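EDD domain protein, DegV family (PDB 3JR7) is of unknown function but probably binds lipids, perhaps fatty acids. Local coordinates at residues Y22-M36 with A139-Q151. Numbering follows the deposited sequence.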
loop_
_atom_site.group_PDB
_atom_site.type_symbol
_atom_site.label_atom_id
_atom_site.label_comp_id
_atom_site.label_asym_id
_atom_site.label_seq_id
_atom_site.Cartn_x
_atom_site.Cartn_y
_atom_site.Cartn_z
ATOM N N TYR A 22 4.911 5.417 21.158
ATOM C CA TYR A 22 3.953 5.149 20.080
ATOM C C TYR A 22 4.319 3.904 19.295
ATOM O O TYR A 22 5.461 3.514 19.272
ATOM C CB TYR A 22 3.861 6.355 19.144
ATOM C CG TYR A 22 5.014 6.562 18.181
ATOM C CD1 TYR A 22 4.954 6.084 16.897
ATOM C CD2 TYR A 22 6.112 7.293 18.538
ATOM C CE1 TYR A 22 5.973 6.306 16.000
ATOM C CE2 TYR A 22 7.168 7.508 17.651
ATOM C CZ TYR A 22 7.081 7.021 16.378
ATOM O OH TYR A 22 8.124 7.203 15.447
ATOM N N LYS A 23 3.340 3.292 18.640
ATOM C CA LYS A 23 3.612 2.224 17.695
ATOM C C LYS A 23 2.788 2.476 16.417
ATOM O O LYS A 23 1.651 2.949 16.508
ATOM C CB LYS A 23 3.302 0.875 18.327
ATOM C CG LYS A 23 3.778 -0.297 17.531
ATOM C CD LYS A 23 3.731 -1.621 18.335
ATOM C CE LYS A 23 2.298 -2.154 18.593
ATOM N NZ LYS A 23 2.209 -3.594 19.265
ATOM N N VAL A 24 3.364 2.153 15.265
ATOM C CA VAL A 24 2.680 2.199 13.957
ATOM C C VAL A 24 2.472 0.805 13.427
ATOM O O VAL A 24 3.446 0.098 13.075
ATOM C CB VAL A 24 3.444 3.002 12.888
ATOM C CG1 VAL A 24 2.551 3.184 11.620
ATOM C CG2 VAL A 24 3.905 4.382 13.447
ATOM N N ILE A 25 1.215 0.390 13.413
ATOM C CA ILE A 25 0.814 -0.912 12.924
ATOM C C ILE A 25 0.340 -0.739 11.469
ATOM O O ILE A 25 -0.471 0.115 11.184
ATOM C CB ILE A 25 -0.359 -1.463 13.740
ATOM C CG1 ILE A 25 0.037 -1.577 15.243
ATOM C CG2 ILE A 25 -0.840 -2.805 13.166
ATOM C CD1 ILE A 25 -1.135 -1.745 16.134
ATOM N N VAL A 26 0.832 -1.561 10.581
ATOM C CA VAL A 26 0.523 -1.491 9.167
ATOM C C VAL A 26 0.109 -2.872 8.715
ATOM O O VAL A 26 0.779 -3.859 9.070
ATOM C CB VAL A 26 1.760 -1.032 8.385
ATOM C CG1 VAL A 26 1.411 -0.822 6.888
ATOM C CG2 VAL A 26 2.318 0.252 9.004
ATOM N N ASP A 27 -0.988 -3.004 7.959
ATOM C CA ASP A 27 -1.300 -4.320 7.438
ATOM C C ASP A 27 -0.231 -4.720 6.418
ATOM O O ASP A 27 0.545 -3.884 5.955
ATOM C CB ASP A 27 -2.740 -4.471 6.905
ATOM C CG ASP A 27 -3.015 -3.682 5.621
ATOM O OD1 ASP A 27 -2.116 -3.504 4.756
ATOM O OD2 ASP A 27 -4.194 -3.320 5.444
ATOM N N SER A 28 -0.142 -6.018 6.126
ATOM C CA SER A 28 1.075 -6.553 5.480
ATOM C C SER A 28 1.197 -6.087 4.016
ATOM O O SER A 28 2.233 -6.172 3.419
ATOM C CB SER A 28 1.092 -8.066 5.568
ATOM O OG SER A 28 0.028 -8.611 4.853
ATOM N N CYS A 29 0.127 -5.544 3.465
ATOM C CA CYS A 29 0.200 -4.992 2.107
ATOM C C CYS A 29 1.221 -3.866 2.037
ATOM O O CYS A 29 1.965 -3.740 1.051
ATOM C CB CYS A 29 -1.179 -4.538 1.620
ATOM S SG CYS A 29 -1.141 -4.053 -0.109
ATOM N N GLY A 30 1.306 -3.085 3.102
ATOM C CA GLY A 30 2.190 -1.951 3.136
ATOM C C GLY A 30 3.617 -2.374 3.344
ATOM O O GLY A 30 3.931 -2.881 4.430
ATOM N N GLU A 31 4.491 -2.126 2.354
ATOM C CA GLU A 31 5.877 -2.596 2.440
ATOM C C GLU A 31 6.664 -1.820 3.485
ATOM O O GLU A 31 6.385 -0.676 3.686
ATOM C CB GLU A 31 6.603 -2.455 1.074
ATOM C CG GLU A 31 6.134 -3.345 -0.051
ATOM C CD GLU A 31 4.793 -2.964 -0.642
ATOM O OE1 GLU A 31 4.344 -1.790 -0.471
ATOM O OE2 GLU A 31 4.203 -3.847 -1.302
ATOM N N PHE A 32 7.638 -2.444 4.159
ATOM C CA PHE A 32 8.623 -1.713 4.995
ATOM C C PHE A 32 9.957 -1.642 4.296
ATOM O O PHE A 32 10.409 -2.645 3.762
ATOM C CB PHE A 32 8.886 -2.388 6.354
ATOM C CG PHE A 32 7.722 -2.332 7.326
ATOM C CD1 PHE A 32 6.584 -1.563 7.076
ATOM C CD2 PHE A 32 7.781 -3.070 8.497
ATOM C CE1 PHE A 32 5.530 -1.555 7.980
ATOM C CE2 PHE A 32 6.772 -3.049 9.392
ATOM C CZ PHE A 32 5.612 -2.289 9.132
ATOM N N THR A 33 10.601 -0.486 4.334
ATOM C CA THR A 33 11.977 -0.367 3.907
ATOM C C THR A 33 12.893 -0.996 4.961
ATOM O O THR A 33 12.463 -1.244 6.084
ATOM C CB THR A 33 12.395 1.090 3.739
ATOM O OG1 THR A 33 12.209 1.793 4.982
ATOM C CG2 THR A 33 11.605 1.746 2.634
ATOM N N PRO A 34 14.171 -1.253 4.600
ATOM C CA PRO A 34 15.136 -1.779 5.590
ATOM C C PRO A 34 15.185 -0.921 6.846
ATOM O O PRO A 34 15.181 -1.421 7.967
ATOM C CB PRO A 34 16.484 -1.689 4.852
ATOM C CG PRO A 34 16.137 -1.795 3.392
ATOM C CD PRO A 34 14.765 -1.119 3.252
ATOM N N GLU A 35 15.184 0.376 6.648
ATOM C CA GLU A 35 15.332 1.298 7.738
ATOM C C GLU A 35 14.104 1.223 8.663
ATOM O O GLU A 35 14.231 1.345 9.884
ATOM C CB GLU A 35 15.570 2.708 7.198
ATOM C CG GLU A 35 16.603 2.751 6.045
ATOM C CD GLU A 35 15.950 2.574 4.657
ATOM O OE1 GLU A 35 15.252 3.504 4.219
ATOM O OE2 GLU A 35 16.112 1.519 4.010
HETATM N N MSE A 36 12.930 0.958 8.077
HETATM C CA MSE A 36 11.725 0.833 8.863
HETATM C C MSE A 36 11.746 -0.489 9.625
HETATM O O MSE A 36 11.322 -0.546 10.769
HETATM C CB MSE A 36 10.483 0.931 7.985
HETATM C CG MSE A 36 10.314 2.326 7.382
HETATM SE SE MSE A 36 8.925 2.267 6.028
HETATM C CE MSE A 36 9.813 3.083 4.483
ATOM N N ALA A 139 -2.876 1.427 -1.237
ATOM C CA ALA A 139 -2.355 0.082 -1.062
ATOM C C ALA A 139 -0.847 0.214 -1.113
ATOM O O ALA A 139 -0.307 1.250 -1.527
ATOM C CB ALA A 139 -2.822 -0.836 -2.201
ATOM N N SER A 140 -0.158 -0.839 -0.707
ATOM C CA SER A 140 1.268 -1.015 -0.979
ATOM C C SER A 140 2.014 0.178 -0.398
ATOM O O SER A 140 1.788 0.536 0.765
ATOM C CB SER A 140 1.491 -1.213 -2.497
ATOM O OG SER A 140 2.886 -1.263 -2.870
ATOM N N VAL A 141 2.829 0.833 -1.200
ATOM C CA VAL A 141 3.663 1.941 -0.756
ATOM C C VAL A 141 2.882 3.211 -0.376
ATOM O O VAL A 141 3.417 4.100 0.312
ATOM C CB VAL A 141 4.839 2.297 -1.743
ATOM C CG1 VAL A 141 5.976 1.253 -1.634
ATOM C CG2 VAL A 141 4.335 2.489 -3.166
ATOM N N GLY A 142 1.620 3.292 -0.776
ATOM C CA GLY A 142 0.726 4.335 -0.207
ATOM C C GLY A 142 0.675 4.190 1.328
ATOM O O GLY A 142 0.788 5.163 2.062
ATOM N N GLU A 143 0.544 2.950 1.810
ATOM C CA GLU A 143 0.527 2.688 3.272
ATOM C C GLU A 143 1.886 3.006 3.897
ATOM O O GLU A 143 1.984 3.590 4.996
ATOM C CB GLU A 143 0.156 1.240 3.527
ATOM C CG GLU A 143 -1.266 0.876 3.057
ATOM C CD GLU A 143 -1.573 -0.603 3.203
ATOM O OE1 GLU A 143 -1.448 -1.132 4.317
ATOM O OE2 GLU A 143 -1.933 -1.233 2.189
ATOM N N THR A 144 2.945 2.608 3.193
ATOM C CA THR A 144 4.305 2.815 3.629
ATOM C C THR A 144 4.525 4.295 3.873
ATOM O O THR A 144 5.016 4.711 4.943
ATOM C CB THR A 144 5.309 2.351 2.549
ATOM O OG1 THR A 144 5.000 1.011 2.132
ATOM C CG2 THR A 144 6.710 2.441 3.060
ATOM N N LEU A 145 4.132 5.091 2.894
ATOM C CA LEU A 145 4.354 6.537 2.985
ATOM C C LEU A 145 3.559 7.179 4.138
ATOM O O LEU A 145 4.065 8.056 4.828
ATOM C CB LEU A 145 4.034 7.234 1.664
ATOM C CG LEU A 145 5.101 7.148 0.583
ATOM C CD1 LEU A 145 4.543 7.676 -0.745
ATOM C CD2 LEU A 145 6.370 7.864 0.989
ATOM N N ILE A 146 2.350 6.701 4.361
ATOM C CA ILE A 146 1.528 7.142 5.507
ATOM C C ILE A 146 2.219 6.802 6.862
ATOM O O ILE A 146 2.339 7.672 7.711
ATOM C CB ILE A 146 0.101 6.539 5.432
ATOM C CG1 ILE A 146 -0.647 7.092 4.189
ATOM C CG2 ILE A 146 -0.720 6.854 6.691
ATOM C CD1 ILE A 146 -1.872 6.275 3.814
ATOM N N ALA A 147 2.735 5.576 6.994
ATOM C CA ALA A 147 3.497 5.153 8.161
ATOM C C ALA A 147 4.697 6.083 8.405
ATOM O O ALA A 147 4.939 6.494 9.567
ATOM C CB ALA A 147 3.991 3.694 8.029
ATOM N N LEU A 148 5.434 6.409 7.332
ATOM C CA LEU A 148 6.564 7.369 7.407
ATOM C C LEU A 148 6.126 8.755 7.888
ATOM O O LEU A 148 6.805 9.428 8.686
ATOM C CB LEU A 148 7.309 7.471 6.057
ATOM C CG LEU A 148 8.165 6.261 5.673
ATOM C CD1 LEU A 148 8.707 6.297 4.284
ATOM C CD2 LEU A 148 9.357 6.080 6.715
ATOM N N LYS A 149 4.972 9.186 7.414
ATOM C CA LYS A 149 4.437 10.467 7.832
ATOM C C LYS A 149 4.068 10.487 9.328
ATOM O O LYS A 149 4.314 11.472 10.008
ATOM C CB LYS A 149 3.211 10.829 6.956
ATOM C CG LYS A 149 2.615 12.230 7.171
ATOM C CD LYS A 149 3.661 13.370 6.999
ATOM C CE LYS A 149 3.962 13.692 5.579
ATOM N NZ LYS A 149 4.848 14.931 5.387
ATOM N N VAL A 150 3.470 9.403 9.827
ATOM C CA VAL A 150 3.202 9.284 11.260
ATOM C C VAL A 150 4.498 9.503 12.036
ATOM O O VAL A 150 4.559 10.319 12.959
ATOM C CB VAL A 150 2.565 7.903 11.642
ATOM C CG1 VAL A 150 2.525 7.768 13.201
ATOM C CG2 VAL A 150 1.207 7.730 10.973
ATOM N N GLN A 151 5.543 8.798 11.645
ATOM C CA GLN A 151 6.835 8.900 12.342
ATOM C C GLN A 151 7.402 10.310 12.242
ATOM O O GLN A 151 7.970 10.822 13.190
ATOM C CB GLN A 151 7.819 7.896 11.725
ATOM C CG GLN A 151 9.298 7.934 12.274
ATOM C CD GLN A 151 10.223 6.987 11.483
ATOM O OE1 GLN A 151 10.230 6.986 10.273
ATOM N NE2 GLN A 151 10.937 6.166 12.167
#
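Thr144 OG1 donates to the main-chain carbonyl Glu31 O over 2.7 Å, in the carbonyl plane and on a lone pair, so the first turn of helix 141-151 is pinned to the loop leaving strand 22-27. One turn earlier, Ser140 OG donates to Glu31 OE1 at 2.9 Å, from the syn side but 31° out of the carboxylate plane. A bend at chi2 (73°) folds the Glu31 carboxylate back over the helix start, where the N-terminal end of the dipole would suit its negative charge; the second oxygen, OE2, is held by Ser282 and Ser285. With an alanine in place of Glu31, the hydroxyl of Ser140 is likely to lose its acceptor, and the link from this loop to Ser282 and Ser285 would go with it. Cys29 SG, suited to a buried site by its weak polarity, accepts a long, weak bond from Ser140 N. Two buried acids meet beside it: Asp27 OD1 lies 2.5 Å from Glu143 OE1, the carboxylate planes nearly perpendicular (86°), while Asp27 OD2 is bound by Ser111 and Leu104 N. Gly30 suits its place because a side chain would run into Glu143 CB and Val26 CG1. Farther along, small and branched residues fit strand to helix: the methyl of Ala147 sits 3.9 Å from both Val24 CG1 and Val26 CG2, and Val24 CG2 meets Val150 CG1 tip to tip at 3.7 Å. Selenomethionine Met36, long and flexible, lays SE against Thr144 CG2 and Leu148 CD2, while Tyr22 OH ends the row against Gln151 CG. The axes of strand and helix, 9.3 Å apart at closest approach, run antiparallel, packing a helix on the parallel strands 22-27 and 98-103, an alpha/beta layer of the DegV fold; just before the helix, Ala139 lines the pocket holding a polyether molecule.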